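Local structure of protein design 2L4HC2_11 (Synthetic construct, 5J2L) at residues 36-39 / 43-46; 19-24 / 64-69; 8-13 / 71-76. The protein forms a designed homodimer of two-helix hairpins, in which hydrogen-bond networks are meant to make the pairing of the subunits specific. All blocks are in the same frame, centred on the assembly; numbering follows the deposited sequence.

Interaction 1 (36-39 / 43-46)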
loop_
_atom_site.group_PDB
_atom_site.type_symbol
_atom_site.label_atom_id
_atom_site.label_comp_id
_atom_site.label_asym_id
_atom_site.label_seq_id
_atom_site.Cartn_x
_atom_site.Cartn_y
_atom_site.Cartn_z
ATOM N N GLN A 36 -5.937 -6.623 -12.964
ATOM C CA GLN A 36 -7.055 -7.555 -12.884
ATOM C C GLN A 36 -7.661 -7.800 -14.269
ATOM O O GLN A 36 -7.960 -8.940 -14.629
ATOM C CB GLN A 36 -8.103 -7.025 -11.911
ATOM C CG GLN A 36 -9.341 -7.878 -11.757
ATOM C CD GLN A 36 -9.078 -9.240 -11.187
ATOM O OE1 GLN A 36 -8.457 -9.397 -10.132
ATOM N NE2 GLN A 36 -9.575 -10.249 -11.890
ATOM N N ARG A 37 -7.806 -6.733 -15.046
ATOM C CA ARG A 37 -8.366 -6.844 -16.381
ATOM C C ARG A 37 -7.461 -7.672 -17.294
ATOM O O ARG A 37 -7.957 -8.466 -18.097
ATOM C CB ARG A 37 -8.650 -5.466 -16.999
ATOM C CG ARG A 37 -9.801 -4.706 -16.332
ATOM C CD ARG A 37 -10.335 -3.623 -17.209
ATOM N NE ARG A 37 -9.555 -2.411 -17.345
ATOM C CZ ARG A 37 -9.806 -1.224 -16.738
ATOM N NH1 ARG A 37 -10.831 -1.051 -15.928
ATOM N NH2 ARG A 37 -9.030 -0.192 -17.016
ATOM N N LEU A 38 -6.147 -7.509 -17.165
ATOM C CA LEU A 38 -5.225 -8.323 -17.955
ATOM C C LEU A 38 -5.372 -9.784 -17.622
ATOM O O LEU A 38 -5.300 -10.642 -18.507
ATOM C CB LEU A 38 -3.771 -7.920 -17.734
ATOM C CG LEU A 38 -3.364 -6.601 -18.338
ATOM C CD1 LEU A 38 -1.956 -6.275 -17.880
ATOM C CD2 LEU A 38 -3.453 -6.724 -19.859
ATOM N N THR A 39 -5.582 -10.065 -16.347
ATOM C CA THR A 39 -5.762 -11.426 -15.912
ATOM C C THR A 39 -6.930 -12.041 -16.661
ATOM O O THR A 39 -6.885 -13.209 -17.042
ATOM C CB THR A 39 -6.001 -11.524 -14.396
ATOM O OG1 THR A 39 -4.873 -11.002 -13.678
ATOM C CG2 THR A 39 -6.188 -12.956 -14.015
ATOM N N THR A 43 -4.363 -12.760 -22.249
ATOM C CA THR A 43 -3.513 -12.594 -23.414
ATOM C C THR A 43 -2.070 -12.408 -22.917
ATOM O O THR A 43 -1.158 -12.159 -23.709
ATOM C CB THR A 43 -3.944 -11.375 -24.298
ATOM O OG1 THR A 43 -3.837 -10.147 -23.547
ATOM C CG2 THR A 43 -5.376 -11.538 -24.790
ATOM N N SER A 44 -1.884 -12.507 -21.592
ATOM C CA SER A 44 -0.597 -12.229 -20.941
ATOM C C SER A 44 -0.074 -13.427 -20.143
ATOM O O SER A 44 -0.845 -14.278 -19.702
ATOM C CB SER A 44 -0.729 -11.016 -20.018
ATOM O OG SER A 44 -1.071 -9.857 -20.732
ATOM N N THR A 45 1.246 -13.477 -19.964
ATOM C CA THR A 45 1.890 -14.552 -19.211
ATOM C C THR A 45 1.859 -14.290 -17.722
ATOM O O THR A 45 1.724 -13.148 -17.286
ATOM C CB THR A 45 3.352 -14.733 -19.628
ATOM O OG1 THR A 45 4.071 -13.534 -19.320
ATOM C CG2 THR A 45 3.446 -15.004 -21.117
ATOM N N ALA A 46 2.037 -15.347 -16.946
ATOM C CA ALA A 46 2.112 -15.193 -15.518
ATOM C C ALA A 46 3.349 -14.353 -15.186
ATOM O O ALA A 46 3.279 -13.485 -14.326
ATOM C CB ALA A 46 2.137 -16.537 -14.819
#

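Interaction 2 (19-24 / 64-69)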
loop_
_atom_site.group_PDB
_atom_site.type_symbol
_atom_site.label_atom_id
_atom_site.label_comp_id
_atom_site.label_asym_id
_atom_site.label_seq_id
_atom_site.Cartn_x
_atom_site.Cartn_y
_atom_site.Cartn_z
ATOM N N ASP A 19 -1.436 15.028 0.532
ATOM C CA ASP A 19 -2.149 15.271 -0.721
ATOM C C ASP A 19 -1.542 14.396 -1.809
ATOM O O ASP A 19 -2.255 13.722 -2.558
ATOM C CB ASP A 19 -2.080 16.746 -1.130
ATOM C CG ASP A 19 -2.909 17.680 -0.257
ATOM O OD1 ASP A 19 -3.770 17.213 0.452
ATOM O OD2 ASP A 19 -2.671 18.865 -0.314
ATOM N N LYS A 20 -0.213 14.408 -1.880
ATOM C CA LYS A 20 0.497 13.579 -2.839
ATOM C C LYS A 20 0.171 12.113 -2.638
ATOM O O LYS A 20 -0.077 11.390 -3.606
ATOM C CB LYS A 20 2.011 13.787 -2.762
ATOM C CG LYS A 20 2.768 12.930 -3.773
ATOM C CD LYS A 20 4.257 13.230 -3.792
ATOM C CE LYS A 20 4.949 12.473 -4.927
ATOM N NZ LYS A 20 5.068 11.010 -4.661
ATOM N N GLN A 21 0.191 11.675 -1.380
ATOM C CA GLN A 21 -0.061 10.280 -1.077
ATOM C C GLN A 21 -1.451 9.880 -1.505
ATOM O O GLN A 21 -1.630 8.775 -2.010
ATOM C CB GLN A 21 0.151 9.976 0.405
ATOM C CG GLN A 21 1.595 10.094 0.845
ATOM C CD GLN A 21 2.507 9.239 -0.020
ATOM O OE1 GLN A 21 2.123 8.155 -0.477
ATOM N NE2 GLN A 21 3.720 9.725 -0.264
ATOM N N ARG A 22 -2.421 10.783 -1.345
ATOM C CA ARG A 22 -3.780 10.496 -1.760
ATOM C C ARG A 22 -3.779 10.207 -3.263
ATOM O O ARG A 22 -4.431 9.267 -3.722
ATOM C CB ARG A 22 -4.738 11.646 -1.415
ATOM C CG ARG A 22 -5.065 11.795 0.066
ATOM C CD ARG A 22 -5.823 13.058 0.410
ATOM N NE ARG A 22 -7.158 13.138 -0.195
ATOM C CZ ARG A 22 -8.040 14.158 0.011
ATOM N NH1 ARG A 22 -7.741 15.152 0.825
ATOM N NH2 ARG A 22 -9.217 14.168 -0.598
ATOM N N LYS A 23 -3.011 10.992 -4.011
ATOM C CA LYS A 23 -2.927 10.830 -5.457
ATOM C C LYS A 23 -2.260 9.492 -5.803
ATOM O O LYS A 23 -2.726 8.767 -6.685
ATOM C CB LYS A 23 -2.174 12.019 -6.057
ATOM C CG LYS A 23 -2.946 13.332 -5.946
ATOM C CD LYS A 23 -2.135 14.530 -6.446
ATOM C CE LYS A 23 -2.877 15.837 -6.180
ATOM N NZ LYS A 23 -2.083 17.031 -6.588
ATOM N N ASP A 24 -1.201 9.155 -5.072
ATOM C CA ASP A 24 -0.473 7.915 -5.299
ATOM C C ASP A 24 -1.386 6.706 -5.037
ATOM O O ASP A 24 -1.357 5.728 -5.794
ATOM C CB ASP A 24 0.811 7.866 -4.445
ATOM C CG ASP A 24 1.903 8.863 -4.929
ATOM O OD1 ASP A 24 1.797 9.326 -6.039
ATOM O OD2 ASP A 24 2.821 9.151 -4.188
ATOM N N SER A 64 4.099 3.451 2.362
ATOM C CA SER A 64 4.145 3.074 3.747
ATOM C C SER A 64 5.289 3.790 4.473
ATOM O O SER A 64 5.080 4.370 5.538
ATOM C CB SER A 64 4.270 1.570 3.827
ATOM O OG SER A 64 4.337 1.131 5.144
ATOM N N GLU A 65 6.479 3.771 3.876
ATOM C CA GLU A 65 7.632 4.421 4.499
ATOM C C GLU A 65 7.437 5.926 4.589
ATOM O O GLU A 65 7.795 6.526 5.603
ATOM C CB GLU A 65 8.909 4.073 3.760
ATOM C CG GLU A 65 9.306 2.610 3.922
ATOM C CD GLU A 65 9.518 2.229 5.370
ATOM O OE1 GLU A 65 10.181 2.963 6.069
ATOM O OE2 GLU A 65 9.009 1.208 5.779
ATOM N N LYS A 66 6.814 6.535 3.581
ATOM C CA LYS A 66 6.556 7.962 3.667
ATOM C C LYS A 66 5.557 8.281 4.751
ATOM O O LYS A 66 5.710 9.278 5.458
ATOM C CB LYS A 66 6.115 8.542 2.322
ATOM C CG LYS A 66 7.276 8.719 1.361
ATOM C CD LYS A 66 8.203 9.802 1.911
ATOM C CE LYS A 66 9.490 9.947 1.112
ATOM N NZ LYS A 66 10.405 10.953 1.743
ATOM N N LEU A 67 4.556 7.426 4.925
ATOM C CA LEU A 67 3.587 7.690 5.971
ATOM C C LEU A 67 4.250 7.554 7.333
ATOM O O LEU A 67 3.918 8.295 8.256
ATOM C CB LEU A 67 2.376 6.753 5.860
ATOM C CG LEU A 67 1.514 6.977 4.625
ATOM C CD1 LEU A 67 0.361 5.978 4.620
ATOM C CD2 LEU A 67 1.048 8.422 4.605
ATOM N N ARG A 68 5.196 6.615 7.443
ATOM C CA ARG A 68 5.924 6.406 8.683
ATOM C C ARG A 68 6.664 7.688 9.059
ATOM O O ARG A 68 6.648 8.102 10.220
ATOM C CB ARG A 68 6.860 5.212 8.554
ATOM C CG ARG A 68 7.622 4.803 9.805
ATOM C CD ARG A 68 8.391 3.538 9.578
ATOM N NE ARG A 68 7.482 2.431 9.260
ATOM C CZ ARG A 68 6.775 1.710 10.168
ATOM N NH1 ARG A 68 6.901 1.932 11.455
ATOM N NH2 ARG A 68 5.925 0.767 9.793
ATOM N N GLU A 69 7.275 8.322 8.052
ATOM C CA GLU A 69 8.003 9.579 8.225
ATOM C C GLU A 69 7.089 10.704 8.712
ATOM O O GLU A 69 7.440 11.435 9.642
ATOM C CB GLU A 69 8.696 9.985 6.913
ATOM C CG GLU A 69 9.876 9.096 6.535
ATOM C CD GLU A 69 10.516 9.417 5.193
ATOM O OE1 GLU A 69 10.124 10.368 4.553
ATOM O OE2 GLU A 69 11.404 8.690 4.809
#

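Interaction 3 (8-13 / 71-76)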
loop_
_atom_site.group_PDB
_atom_site.type_symbol
_atom_site.label_atom_id
_atom_site.label_comp_id
_atom_site.label_asym_id
_atom_site.label_seq_id
_atom_site.Cartn_x
_atom_site.Cartn_y
_atom_site.Cartn_z
ATOM N N ASP A 8 3.674 25.142 12.362
ATOM C CA ASP A 8 2.630 25.391 11.373
ATOM C C ASP A 8 3.201 25.109 10.000
ATOM O O ASP A 8 2.517 24.570 9.127
ATOM C CB ASP A 8 2.071 26.810 11.486
ATOM C CG ASP A 8 1.236 27.011 12.754
ATOM O OD1 ASP A 8 0.886 26.036 13.388
ATOM O OD2 ASP A 8 0.962 28.143 13.080
ATOM N N TYR A 9 4.476 25.460 9.832
ATOM C CA TYR A 9 5.206 25.180 8.612
ATOM C C TYR A 9 5.272 23.677 8.355
ATOM O O TYR A 9 4.982 23.234 7.246
ATOM C CB TYR A 9 6.623 25.749 8.675
ATOM C CG TYR A 9 7.481 25.291 7.523
ATOM C CD1 TYR A 9 7.464 25.956 6.304
ATOM C CD2 TYR A 9 8.281 24.168 7.686
ATOM C CE1 TYR A 9 8.256 25.505 5.258
ATOM C CE2 TYR A 9 9.066 23.712 6.646
ATOM C CZ TYR A 9 9.057 24.381 5.436
ATOM O OH TYR A 9 9.845 23.938 4.403
ATOM N N LYS A 10 5.674 22.918 9.371
ATOM C CA LYS A 10 5.843 21.476 9.242
ATOM C C LYS A 10 4.496 20.788 9.022
ATOM O O LYS A 10 4.421 19.787 8.316
ATOM C CB LYS A 10 6.572 20.918 10.472
ATOM C CG LYS A 10 8.008 21.430 10.632
ATOM C CD LYS A 10 8.908 20.988 9.477
ATOM C CE LYS A 10 9.375 19.537 9.622
ATOM N NZ LYS A 10 10.158 19.076 8.423
ATOM N N LEU A 11 3.436 21.341 9.600
ATOM C CA LEU A 11 2.103 20.812 9.409
ATOM C C LEU A 11 1.682 21.020 7.958
ATOM O O LEU A 11 1.117 20.117 7.345
ATOM C CB LEU A 11 1.127 21.475 10.379
ATOM C CG LEU A 11 1.319 21.115 11.863
ATOM C CD1 LEU A 11 0.447 22.026 12.719
ATOM C CD2 LEU A 11 0.934 19.656 12.081
ATOM N N ARG A 12 1.999 22.191 7.387
ATOM C CA ARG A 12 1.679 22.420 5.976
ATOM C C ARG A 12 2.469 21.457 5.106
ATOM O O ARG A 12 1.923 20.901 4.153
ATOM C CB ARG A 12 1.923 23.860 5.559
ATOM C CG ARG A 12 0.895 24.835 6.115
ATOM C CD ARG A 12 0.958 26.179 5.466
ATOM N NE ARG A 12 2.214 26.847 5.733
ATOM C CZ ARG A 12 2.460 27.554 6.847
ATOM N NH1 ARG A 12 1.530 27.654 7.773
ATOM N NH2 ARG A 12 3.631 28.137 7.009
ATOM N N GLU A 13 3.734 21.232 5.460
ATOM C CA GLU A 13 4.578 20.273 4.761
ATOM C C GLU A 13 3.932 18.878 4.746
ATOM O O GLU A 13 3.838 18.244 3.697
ATOM C CB GLU A 13 5.956 20.183 5.405
ATOM C CG GLU A 13 6.887 19.192 4.728
ATOM C CD GLU A 13 8.217 19.071 5.427
ATOM O OE1 GLU A 13 8.334 19.586 6.510
ATOM O OE2 GLU A 13 9.116 18.472 4.882
ATOM N N ILE A 71 4.241 10.370 10.253
ATOM C CA ILE A 71 3.842 10.074 11.614
ATOM C C ILE A 71 4.912 10.493 12.609
ATOM O O ILE A 71 4.589 11.099 13.628
ATOM C CB ILE A 71 3.478 8.594 11.773
ATOM C CG1 ILE A 71 2.169 8.321 11.003
ATOM C CG2 ILE A 71 3.360 8.242 13.247
ATOM C CD1 ILE A 71 1.847 6.857 10.842
ATOM N N GLU A 72 6.170 10.196 12.309
ATOM C CA GLU A 72 7.256 10.558 13.213
ATOM C C GLU A 72 7.326 12.068 13.419
ATOM O O GLU A 72 7.512 12.535 14.545
ATOM C CB GLU A 72 8.587 10.018 12.706
ATOM C CG GLU A 72 8.687 8.500 12.773
ATOM C CD GLU A 72 10.000 7.960 12.274
ATOM O OE1 GLU A 72 10.897 8.738 12.043
ATOM O OE2 GLU A 72 10.107 6.764 12.126
ATOM N N GLU A 73 7.150 12.830 12.345
ATOM C CA GLU A 73 7.185 14.275 12.472
ATOM C C GLU A 73 5.951 14.794 13.225
ATOM O O GLU A 73 6.070 15.712 14.043
ATOM C CB GLU A 73 7.363 14.916 11.094
ATOM C CG GLU A 73 8.752 14.699 10.467
ATOM C CD GLU A 73 9.897 15.356 11.243
ATOM O OE1 GLU A 73 9.681 16.430 11.753
ATOM O OE2 GLU A 73 10.990 14.811 11.301
ATOM N N LEU A 74 4.782 14.186 13.006
ATOM C CA LEU A 74 3.607 14.578 13.774
ATOM C C LEU A 74 3.804 14.216 15.240
ATOM O O LEU A 74 3.309 14.913 16.121
ATOM C CB LEU A 74 2.314 13.948 13.237
ATOM C CG LEU A 74 1.810 14.467 11.884
ATOM C CD1 LEU A 74 0.598 13.644 11.446
ATOM C CD2 LEU A 74 1.435 15.931 12.026
ATOM N N GLU A 75 4.542 13.132 15.496
ATOM C CA GLU A 75 4.869 12.731 16.863
ATOM C C GLU A 75 5.572 13.860 17.572
ATOM O O GLU A 75 5.228 14.211 18.698
ATOM C CB GLU A 75 5.767 11.490 16.901
ATOM C CG GLU A 75 6.214 11.112 18.314
ATOM C CD GLU A 75 7.190 9.948 18.373
ATOM O OE1 GLU A 75 7.292 9.212 17.411
ATOM O OE2 GLU A 75 7.863 9.823 19.382
ATOM N N LYS A 76 6.575 14.415 16.909
ATOM C CA LYS A 76 7.383 15.480 17.472
ATOM C C LYS A 76 6.514 16.696 17.798
ATOM O O LYS A 76 6.654 17.310 18.857
ATOM C CB LYS A 76 8.493 15.825 16.494
ATOM C CG LYS A 76 9.510 14.712 16.328
ATOM C CD LYS A 76 10.539 15.052 15.267
ATOM C CE LYS A 76 11.403 13.841 14.948
ATOM N NZ LYS A 76 12.344 14.100 13.826
#

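Interaction 1 (36-39 / 43-46)
No flat side-chain group takes part where Leu38 meets Ser44: the touching atoms are a methyl and a hydroxyl. Of the backbone, the closest approach is Leu38 O to Thr43 N at 4.4 Å, and no hydrogen bond joins the segments. The side-chain contact proper is slight, Leu38 CD2 resting 4.0 Å from Ser44 OG. Both side chains set out in the same way. In Leu38, CG stands beside the backbone N and opposite the carbonyl carbon (chi1 -72°), which leaves the CD2 branch reaching toward the loop; Ser44 has its OG in the equivalent place (chi1 -62°), and its CB points at the helix.

These residues sit at the closed end of a helical hairpin. Segment 36-39 belongs to the last turns of helix 7-41, while residues 43-46 run from the connecting loop into the start of helix 46-80. Thr45 is the N-cap of that second helix, its side chain capping a backbone N of the first turn and also bonding Glu48. The leucine also lies on Leu49 and Glu52 of helix 46-80. Thr43, exposed and poorly ordered, only brushes the edge of the contact, and its hydroxyl is hydrogen-bonded to Glu41. Thr39, buried and with its CB pointing away from the loop, bonds back to the carbonyl of Ile35 and packs against Leu49 and against Arg54 of the second subunit.

Interaction 2 (19-24 / 64-69)
Gln21 touches two consecutive residues of the facing helix, Lys66 and Leu67, and gives up about twice as much surface as either. The glutamine and lysine side chains cross at about a right angle, with Gln21 NE2 3.7 Å from Lys66 CB and 4.0 Å from Lys66 CG. Nearer its backbone, the aliphatic part of the glutamine runs alongside the leucine in the opposite direction, Gln21 CG lying 4.2 Å from Leu67 CD2. A bend at the second torsion (chi2 -54°) separates these two jobs: the methylene stays beside the leucine methyl while the amide turns over to the lysine.

That amide is buried, and its polar atoms find partners beyond the two segments, NE2 at Glu17 OE2 and OE1 at Gln63 NE2. Lys66 contributes only its carbon base to the glutamine. It too bends at chi2 (-67°), and its far end leaves the interface to form a salt bridge along its own helix, Lys66 NZ to Glu69 OE1 at 2.9 Å, on the syn lone pair of the carboxylate.

The network also reaches the partner chain, for Ser64 OG is hydrogen-bonded to Gln21 NE2 of the second subunit. A polar layer of this sort, with leucine packed beside it between antiparallel helices, is consistent with the buried hydrogen-bond networks designed into this dimer, whose two hairpins make a four-helix bundle.

Interaction 3 (8-13 / 71-76)
Leu11 and Leu74 make the buried, apolar half of this contact, their CD2 methyls meeting at 3.8 Å with the two side chains crossing at about a right angle. In both leucines CG is anti to the carbonyl carbon (chi1 about -70°), and from there the branch swings in between the helices. Further packing encloses the pair: Leu11 also lies on Ile77 of its own chain and on Arg81 of the second subunit, while Leu74 touches Ile78 of that subunit.

At the preceding position of each helix, on the partly exposed side, Lys10 and Glu73 approach just as closely but make no bond across. Lys10 CE comes within 3.8 Å of Glu73 OE1, yet the charged nitrogen stays back, with Lys10 NZ 4.3 Å from that oxygen, beyond a salt bridge. Bends at both middle torsions curl the lysine round to its own helix, where Lys10 NZ bonds Glu13 OE1 at 2.7 Å, near the carboxylate plane on the syn side. Glu73 is likewise engaged at home: Lys76 NZ meets Glu73 OE2 at 3.0 Å, from well above the carboxylate plane.

No hydrogen bond or salt bridge joins the helices here; the leucines meet by apolar contact. Lys10 and Glu73 each form a salt bridge within their own helix, which leaves the attraction between their opposite charges across the helices probably weak.

The three contacts mark successive levels of one antiparallel hairpin. Interaction 1 is at the turn, interaction 2 near the middle of the chain and interaction 3 toward the free ends. The centres of interactions 1 and 2 are 28 Å apart, those of 2 and 3 only 13 Å, and those of 1 and 3, on opposite sides of the chain's centre, 42 Å. None touches another through side chains, although interactions 2 and 3 nearly adjoin along helix 46-80, where one residue separates their segments. All three reach the second subunit, so each level of the hairpin also takes part in the dimer: loop packing at interaction 1, a buried polar layer at 2, leucines with a charged, partly exposed edge at 3.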